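Local coordinates for protein peptidoglycan glycosyltransferase (Atopobium parvulum, PDB 4OVD) that belongs to the penicillin-binding protein family, joining a dimerisation domain to a penicillin-binding protein transpeptidase domain, at residues Q246-M251 / A262-Y266; G509-C515 / Y528-T534. One frame throughout, in Å; residues are numbered along the deposited sequence.

Contact 1 (Q246-M251 / A262-Y266); sequences QGGSIM and AAASY
With chi1 at -67° in Ser-249 and -73° in Ser-265, each hydroxyl sits beside its own backbone N, and the two OG atoms meet 3.0 Å apart in a hydrogen bond across a non-hydrogen-bonded pair. Ser-265 OG accepts its strongest bond from the backbone N of Lys-285, which ties this face to helix 285-288. On the same face the selenomethionine Met-251 runs extended until chi3 (-52°) bends it, laying its methyl CE 3.7 Å from CB of Ala-263. Met-251 also packs on Ile-419 and Ile-422 of helix 418-429.

The backbones are held by Ile-250 and Ala-264, which exchange two bonds: Ile-250 N to Ala-264 O at 2.8 Å and Ala-264 N to Ile-250 O at 2.9 Å. Tyr-266 N adds another, to Gly-248 O at 2.9 Å. On the far face CG2 of Ile-250 touches Ala-264 CB at 4.2 Å, while the rest of the isoleucine leads away to Ala-231 and Leu-235 of helix 225-242. Past the last pair, Gly-247 CA lies 3.5 Å from Tyr-266 O in a CA-H...O contact. This is an antiparallel beta hairpin, strands 248-253 and 260-266, at one edge of the five-stranded sheet of the transpeptidase domain, with helices on both faces.

Contact 2 (G509-C515 / Y528-T534); sequences GFVASFC and YVGLNDT
Ser-513 OG and Tyr-528 OH form a hydrogen bond of 2.9 Å on one face of the paired strands. The tyrosine reaches it diagonally: its CG is anti to the backbone N (chi1 171°), and the ring runs along the sheet and brings OH over Gly-530, the residue directly opposite Ser-513. There the phenol OH lies 3.6 Å from the bare CA of Gly-530. Cys-515 CB meets the ring edge at CD2, 4.2 Å away. Farther along this face Val-511 and Asn-532 lie side by side, the amide OD1 of Asn-532 packing 3.3 Å from the methyl CG1 of Val-511.

Behind these groups is a regular antiparallel ladder. Phe-514 and Val-529 exchange two backbone bonds, as do Ala-512 and Leu-531. Phe-514 N reaches Val-529 O at 2.8 Å, nearly in line with the carbonyl. At the other end Phe-510 O takes two donors, Thr-534 N at 3.2 Å and, weakly, Asp-533 N. A water there accepts from Phe-510 N and donates to Asp-533 OD1 (2.8 Å) and to Thr-534 O. On the opposite face Thr-534 CG2 packs 3.8 Å from Ala-512 CB; Thr-534 OG1 is bonded to Phe-242 O and Gln-536 N.

Outermost, Phe-418 and Ile-422 cover the tyrosine, while Phe-514 meets Phe-546 of helix 542-556 edge-to-face. The result is a helix-covered antiparallel beta hairpin, strands 510-518 and 525-532, whose first strand pairs on its other side (Ser-513 with Gly-492) with strand 487-495, carrier of the Lys-Thr-Gly sequence (490-492) typical of penicillin-binding transpeptidase domains.

How the contacts relate
The centres of contacts 1 and 2 lie about 10 Å apart in one five-stranded antiparallel sheet, ordered 260-266, 248-253, 525-532, 510-518, 487-495. Each contact is a hairpin, and they come in series, contact 1 closing before contact 2 opens. Strands 248-253 and 525-532 are the seam: Gly-247 O lies 2.8 Å from Asn-532 N and Met-251 O 2.9 Å from Tyr-528 N, both probable hydrogen bonds. Parts of the transpeptidase domain more than 250 residues apart in sequence thus become neighbours. Helix 418-429 is shared by both hairpins: its Ile-422 touches Met-251 as well as Tyr-528 and so spans the seam.

Contact 1 (Q246-M251 / A262-Y266)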
ATOM      1  N   GLN A 246     -11.769  -3.641  12.712  1.00 47.25           N
ATOM      2  CA  GLN A 246     -11.436  -2.310  12.344  1.00 45.72           C
ATOM      3  C   GLN A 246     -11.229  -2.178  10.868  1.00 45.62           C
ATOM      4  O   GLN A 246     -10.328  -1.472  10.455  1.00 45.34           O
ATOM      5  CB  GLN A 246     -10.231  -1.839  13.111  1.00 50.30           C
ATOM      6  CG  GLN A 246     -10.413  -2.115  14.600  1.00 65.60           C
ATOM      7  CD  GLN A 246      -9.535  -1.252  15.481  1.00 75.02           C
ATOM      8  OE1 GLN A 246      -9.186  -0.132  15.101  1.00 76.51           O
ATOM      9  NE2 GLN A 246      -9.216  -1.745  16.683  1.00 73.88           N
ATOM     10  N   GLY A 247     -12.023  -2.911  10.078  1.00 43.51           N
ATOM     11  CA  GLY A 247     -11.975  -2.776   8.604  1.00 40.15           C
ATOM     12  C   GLY A 247     -10.724  -3.306   7.894  1.00 36.21           C
ATOM     13  O   GLY A 247     -10.207  -4.339   8.236  1.00 38.75           O
ATOM     14  N   GLY A 248     -10.261  -2.609   6.873  1.00 36.53           N
ATOM     15  CA  GLY A 248      -9.068  -3.029   6.122  1.00 36.30           C
ATOM     16  C   GLY A 248      -8.900  -2.202   4.888  1.00 35.34           C
ATOM     17  O   GLY A 248      -9.549  -1.178   4.731  1.00 34.81           O
ATOM     18  N   SER A 249      -8.030  -2.652   4.001  1.00 34.19           N
ATOM     19  CA  SER A 249      -7.690  -1.908   2.803  1.00 36.57           C
ATOM     20  C   SER A 249      -7.366  -2.842   1.695  1.00 36.50           C
ATOM     21  O   SER A 249      -6.969  -3.972   1.954  1.00 34.54           O
ATOM     22  CB  SER A 249      -6.404  -1.109   3.009  1.00 37.50           C
ATOM     23  OG  SER A 249      -6.632  -0.081   3.985  1.00 42.21           O
ATOM     24  N   ILE A 250      -7.430  -2.327   0.479  1.00 34.66           N
ATOM     25  CA  ILE A 250      -7.085  -3.120  -0.676  1.00 38.18           C
ATOM     26  C   ILE A 250      -6.554  -2.203  -1.761  1.00 34.33           C
ATOM     27  O   ILE A 250      -7.023  -1.090  -1.908  1.00 36.26           O
ATOM     28  CB  ILE A 250      -8.331  -3.975  -1.085  1.00 36.96           C
ATOM     29  CG1 ILE A 250      -8.012  -4.906  -2.228  1.00 42.85           C
ATOM     30  CG2 ILE A 250      -9.416  -3.064  -1.563  1.00 44.41           C
ATOM     31  CD1 ILE A 250      -9.107  -5.934  -2.429  1.00 51.44           C
HETATM   32  N   MSE A 251      -5.580  -2.633  -2.532  1.00 32.07           N
HETATM   33  CA  MSE A 251      -5.037  -1.793  -3.599  1.00 34.46           C
HETATM   34  C   MSE A 251      -4.466  -2.634  -4.708  1.00 38.15           C
HETATM   35  O   MSE A 251      -3.895  -3.691  -4.446  1.00 39.11           O
HETATM   36  CB  MSE A 251      -3.908  -0.888  -3.035  1.00 39.20           C
HETATM   37  CG  MSE A 251      -2.985  -0.354  -4.161  1.00 46.34           C
HETATM   38 SE   MSE A 251      -1.776   1.133  -3.644  0.76 42.69          SE
HETATM   39  CE  MSE A 251      -2.958   2.453  -2.809  1.00 53.12           C
ATOM     40  N   ALA A 262      -6.758   0.580  -8.477  1.00 39.33           N
ATOM     41  CA  ALA A 262      -7.864   0.578  -7.501  1.00 39.61           C
ATOM     42  C   ALA A 262      -7.340   0.647  -6.087  1.00 38.89           C
ATOM     43  O   ALA A 262      -6.249   0.204  -5.812  1.00 40.03           O
ATOM     44  CB  ALA A 262      -8.702  -0.659  -7.654  1.00 43.92           C
ATOM     45  N   ALA A 263      -8.113   1.236  -5.185  1.00 40.66           N
ATOM     46  CA  ALA A 263      -7.707   1.323  -3.807  1.00 37.74           C
ATOM     47  C   ALA A 263      -8.871   1.682  -2.930  1.00 35.81           C
ATOM     48  O   ALA A 263      -9.701   2.560  -3.275  1.00 34.97           O
ATOM     49  CB  ALA A 263      -6.584   2.358  -3.664  1.00 37.43           C
ATOM     50  N   ALA A 264      -8.952   1.032  -1.781  1.00 38.85           N
ATOM     51  CA  ALA A 264     -10.032   1.332  -0.855  1.00 37.42           C
ATOM     52  C   ALA A 264      -9.729   0.916   0.567  1.00 37.09           C
ATOM     53  O   ALA A 264      -8.897   0.065   0.798  1.00 35.61           O
ATOM     54  CB  ALA A 264     -11.314   0.659  -1.334  1.00 41.54           C
ATOM     55  N   SER A 265     -10.384   1.588   1.505  1.00 34.27           N
ATOM     56  CA  SER A 265     -10.321   1.298   2.912  1.00 37.43           C
ATOM     57  C   SER A 265     -11.761   1.196   3.426  1.00 35.76           C
ATOM     58  O   SER A 265     -12.634   1.865   2.963  1.00 41.56           O
ATOM     59  CB  SER A 265      -9.597   2.446   3.664  1.00 40.04           C
ATOM     60  OG  SER A 265      -8.245   2.374   3.374  1.00 53.02           O
ATOM     61  N   TYR A 266     -11.964   0.372   4.417  1.00 38.78           N
ATOM     62  CA  TYR A 266     -13.235   0.147   5.028  1.00 38.88           C
ATOM     63  C   TYR A 266     -13.061   0.713   6.412  1.00 44.45           C
ATOM     64  O   TYR A 266     -12.056   0.394   7.067  1.00 44.42           O
ATOM     65  CB  TYR A 266     -13.575  -1.356   5.102  1.00 39.56           C
ATOM     66  CG  TYR A 266     -14.930  -1.644   5.680  1.00 44.24           C
ATOM     67  CD1 TYR A 266     -15.137  -1.608   7.042  1.00 47.76           C
ATOM     68  CD2 TYR A 266     -16.018  -1.960   4.869  1.00 51.21           C
ATOM     69  CE1 TYR A 266     -16.393  -1.836   7.583  1.00 54.23           C
ATOM     70  CE2 TYR A 266     -17.277  -2.193   5.411  1.00 49.49           C
ATOM     71  CZ  TYR A 266     -17.452  -2.116   6.761  1.00 52.58           C
ATOM     72  OH  TYR A 266     -18.669  -2.371   7.326  1.00 67.83           O
TER

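Contact 2 (G509-C515 / Y528-T534)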
ATOM      1  N   GLY A 509      -5.291  -5.299  18.378  1.00 45.31           N
ATOM      2  CA  GLY A 509      -5.787  -6.226  17.371  1.00 49.40           C
ATOM      3  C   GLY A 509      -4.689  -6.539  16.346  1.00 56.66           C
ATOM      4  O   GLY A 509      -3.749  -5.667  16.126  1.00 36.26           O
ATOM      5  N   PHE A 510      -4.754  -7.778  15.791  1.00 45.69           N
ATOM      6  CA  PHE A 510      -3.832  -8.176  14.690  1.00 39.74           C
ATOM      7  C   PHE A 510      -4.303  -7.728  13.333  1.00 37.58           C
ATOM      8  O   PHE A 510      -5.502  -7.728  12.994  1.00 44.22           O
ATOM      9  CB  PHE A 510      -3.625  -9.686  14.611  1.00 47.46           C
ATOM     10  CG  PHE A 510      -3.196 -10.301  15.896  1.00 64.45           C
ATOM     11  CD1 PHE A 510      -1.854 -10.388  16.232  1.00 66.14           C
ATOM     12  CD2 PHE A 510      -4.148 -10.792  16.794  1.00 79.21           C
ATOM     13  CE1 PHE A 510      -1.468 -10.963  17.442  1.00 72.86           C
ATOM     14  CE2 PHE A 510      -3.768 -11.355  18.010  1.00 79.44           C
ATOM     15  CZ  PHE A 510      -2.420 -11.440  18.327  1.00 78.65           C
ATOM     16  N   VAL A 511      -3.337  -7.505  12.458  1.00 35.38           N
ATOM     17  CA  VAL A 511      -3.634  -7.068  11.118  1.00 32.96           C
ATOM     18  C   VAL A 511      -3.153  -8.196  10.238  1.00 34.18           C
ATOM     19  O   VAL A 511      -2.010  -8.670  10.377  1.00 35.21           O
ATOM     20  CB  VAL A 511      -2.847  -5.788  10.811  1.00 36.10           C
ATOM     21  CG1 VAL A 511      -3.021  -5.388   9.343  1.00 37.44           C
ATOM     22  CG2 VAL A 511      -3.303  -4.665  11.723  1.00 39.42           C
ATOM     23  N   ALA A 512      -4.027  -8.692   9.395  1.00 34.54           N
ATOM     24  CA  ALA A 512      -3.647  -9.782   8.496  1.00 34.08           C
ATOM     25  C   ALA A 512      -3.494  -9.166   7.141  1.00 33.14           C
ATOM     26  O   ALA A 512      -4.477  -8.677   6.589  1.00 34.95           O
ATOM     27  CB  ALA A 512      -4.729 -10.855   8.449  1.00 35.23           C
ATOM     28  N   SER A 513      -2.327  -9.365   6.543  1.00 32.73           N
ATOM     29  CA  SER A 513      -1.980  -8.754   5.255  1.00 31.69           C
ATOM     30  C   SER A 513      -1.405  -9.720   4.281  1.00 32.43           C
ATOM     31  O   SER A 513      -0.855 -10.738   4.671  1.00 32.57           O
ATOM     32  CB  SER A 513      -0.834  -7.790   5.491  1.00 32.04           C
ATOM     33  OG  SER A 513      -1.307  -6.758   6.328  1.00 39.62           O
ATOM     34  N   PHE A 514      -1.618  -9.437   3.016  1.00 31.39           N
ATOM     35  CA  PHE A 514      -0.972 -10.163   2.002  1.00 31.08           C
ATOM     36  C   PHE A 514      -0.584  -9.155   0.896  1.00 37.32           C
ATOM     37  O   PHE A 514      -1.431  -8.374   0.483  1.00 38.03           O
ATOM     38  CB  PHE A 514      -1.830 -11.260   1.377  1.00 32.51           C
ATOM     39  CG  PHE A 514      -1.072 -12.043   0.357  1.00 28.19           C
ATOM     40  CD1 PHE A 514      -0.225 -13.016   0.756  1.00 31.41           C
ATOM     41  CD2 PHE A 514      -1.152 -11.750  -0.981  1.00 33.63           C
ATOM     42  CE1 PHE A 514       0.499 -13.750  -0.211  1.00 33.66           C
ATOM     43  CE2 PHE A 514      -0.452 -12.478  -1.968  1.00 33.14           C
ATOM     44  CZ  PHE A 514       0.356 -13.470  -1.556  1.00 31.65           C
ATOM     45  N   CYS A 515       0.652  -9.224   0.405  1.00 33.47           N
ATOM     46  CA  CYS A 515       1.063  -8.370  -0.693  1.00 33.15           C
ATOM     47  C   CYS A 515       1.636  -9.310  -1.752  1.00 37.63           C
ATOM     48  O   CYS A 515       2.558 -10.082  -1.440  1.00 37.93           O
ATOM     49  CB  CYS A 515       2.120  -7.348  -0.288  1.00 36.66           C
ATOM     50  SG  CYS A 515       2.311  -6.074  -1.623  1.00 47.28           S
ATOM     51  N   TYR A 528      -2.374  -5.530  -2.796  1.00 34.67           N
ATOM     52  CA  TYR A 528      -2.268  -5.577  -1.347  1.00 30.77           C
ATOM     53  C   TYR A 528      -3.628  -5.705  -0.727  1.00 31.50           C
ATOM     54  O   TYR A 528      -4.549  -5.019  -1.113  1.00 36.69           O
ATOM     55  CB  TYR A 528      -1.621  -4.271  -0.743  1.00 33.14           C
ATOM     56  CG  TYR A 528      -1.732  -4.271   0.774  1.00 29.49           C
ATOM     57  CD1 TYR A 528      -2.810  -3.718   1.409  1.00 34.17           C
ATOM     58  CD2 TYR A 528      -0.747  -4.814   1.559  1.00 33.87           C
ATOM     59  CE1 TYR A 528      -2.895  -3.705   2.803  1.00 34.11           C
ATOM     60  CE2 TYR A 528      -0.839  -4.844   2.910  1.00 30.56           C
ATOM     61  CZ  TYR A 528      -1.915  -4.268   3.531  1.00 32.24           C
ATOM     62  OH  TYR A 528      -1.985  -4.335   4.920  1.00 34.69           O
ATOM     63  N   VAL A 529      -3.749  -6.578   0.255  1.00 31.20           N
ATOM     64  CA  VAL A 529      -4.956  -6.810   0.993  1.00 32.13           C
ATOM     65  C   VAL A 529      -4.598  -6.845   2.460  1.00 33.90           C
ATOM     66  O   VAL A 529      -3.673  -7.555   2.889  1.00 31.69           O
ATOM     67  CB  VAL A 529      -5.613  -8.165   0.715  1.00 34.55           C
ATOM     68  CG1 VAL A 529      -6.855  -8.289   1.591  1.00 38.86           C
ATOM     69  CG2 VAL A 529      -5.959  -8.337  -0.775  1.00 35.56           C
ATOM     70  N   GLY A 530      -5.315  -6.059   3.250  1.00 32.46           N
ATOM     71  CA  GLY A 530      -5.117  -5.997   4.690  1.00 29.69           C
ATOM     72  C   GLY A 530      -6.458  -6.039   5.408  1.00 31.61           C
ATOM     73  O   GLY A 530      -7.377  -5.406   4.975  1.00 35.14           O
ATOM     74  N   LEU A 531      -6.521  -6.723   6.539  1.00 33.23           N
ATOM     75  CA  LEU A 531      -7.697  -6.872   7.348  1.00 36.96           C
ATOM     76  C   LEU A 531      -7.245  -6.536   8.736  1.00 40.25           C
ATOM     77  O   LEU A 531      -6.389  -7.247   9.290  1.00 36.81           O
ATOM     78  CB  LEU A 531      -8.196  -8.296   7.307  1.00 34.03           C
ATOM     79  CG  LEU A 531      -8.738  -8.627   5.900  1.00 39.27           C
ATOM     80  CD1 LEU A 531      -8.984 -10.125   5.680  1.00 42.11           C
ATOM     81  CD2 LEU A 531      -9.996  -7.818   5.585  1.00 40.47           C
ATOM     82  N   ASN A 532      -7.891  -5.519   9.303  1.00 43.40           N
ATOM     83  CA  ASN A 532      -7.513  -4.969  10.599  1.00 51.81           C
ATOM     84  C   ASN A 532      -8.432  -5.418  11.712  1.00 48.57           C
ATOM     85  O   ASN A 532      -9.678  -5.391  11.604  1.00 46.97           O
ATOM     86  CB  ASN A 532      -7.462  -3.461  10.555  1.00 53.11           C
ATOM     87  CG  ASN A 532      -6.629  -2.912   9.412  1.00 49.17           C
ATOM     88  OD1 ASN A 532      -5.757  -3.569   8.825  1.00 54.21           O
ATOM     89  ND2 ASN A 532      -6.923  -1.680   9.057  1.00 60.16           N
ATOM     90  N   ASP A 533      -7.761  -5.928  12.735  1.00 45.95           N
ATOM     91  CA  ASP A 533      -8.346  -6.487  13.945  1.00 47.50           C
ATOM     92  C   ASP A 533      -9.190  -7.717  13.659  1.00 48.76           C
ATOM     93  O   ASP A 533     -10.398  -7.792  13.939  1.00 44.17           O
ATOM     94  CB  ASP A 533      -9.068  -5.418  14.791  1.00 49.51           C
ATOM     95  CG  ASP A 533      -9.286  -5.863  16.245  1.00 56.84           C
ATOM     96  OD1 ASP A 533      -8.877  -6.989  16.632  1.00 60.16           O
ATOM     97  OD2 ASP A 533      -9.867  -5.083  17.014  1.00 57.54           O
ATOM     98  N   THR A 534      -8.497  -8.705  13.112  1.00 44.11           N
ATOM     99  CA  THR A 534      -9.060 -10.001  12.831  1.00 49.48           C
ATOM    100  C   THR A 534      -8.257 -11.082  13.587  1.00 41.90           C
ATOM    101  O   THR A 534      -7.096 -10.938  13.861  1.00 50.81           O
ATOM    102  CB  THR A 534      -9.148 -10.333  11.320  1.00 46.92           C
ATOM    103  OG1 THR A 534      -9.739 -11.622  11.205  1.00 45.94           O
ATOM    104  CG2 THR A 534      -7.775 -10.430  10.665  1.00 51.58           C
TER
HETATM  105  O   HOH W   1      -6.993  -9.088  16.524  1.00 52.28           O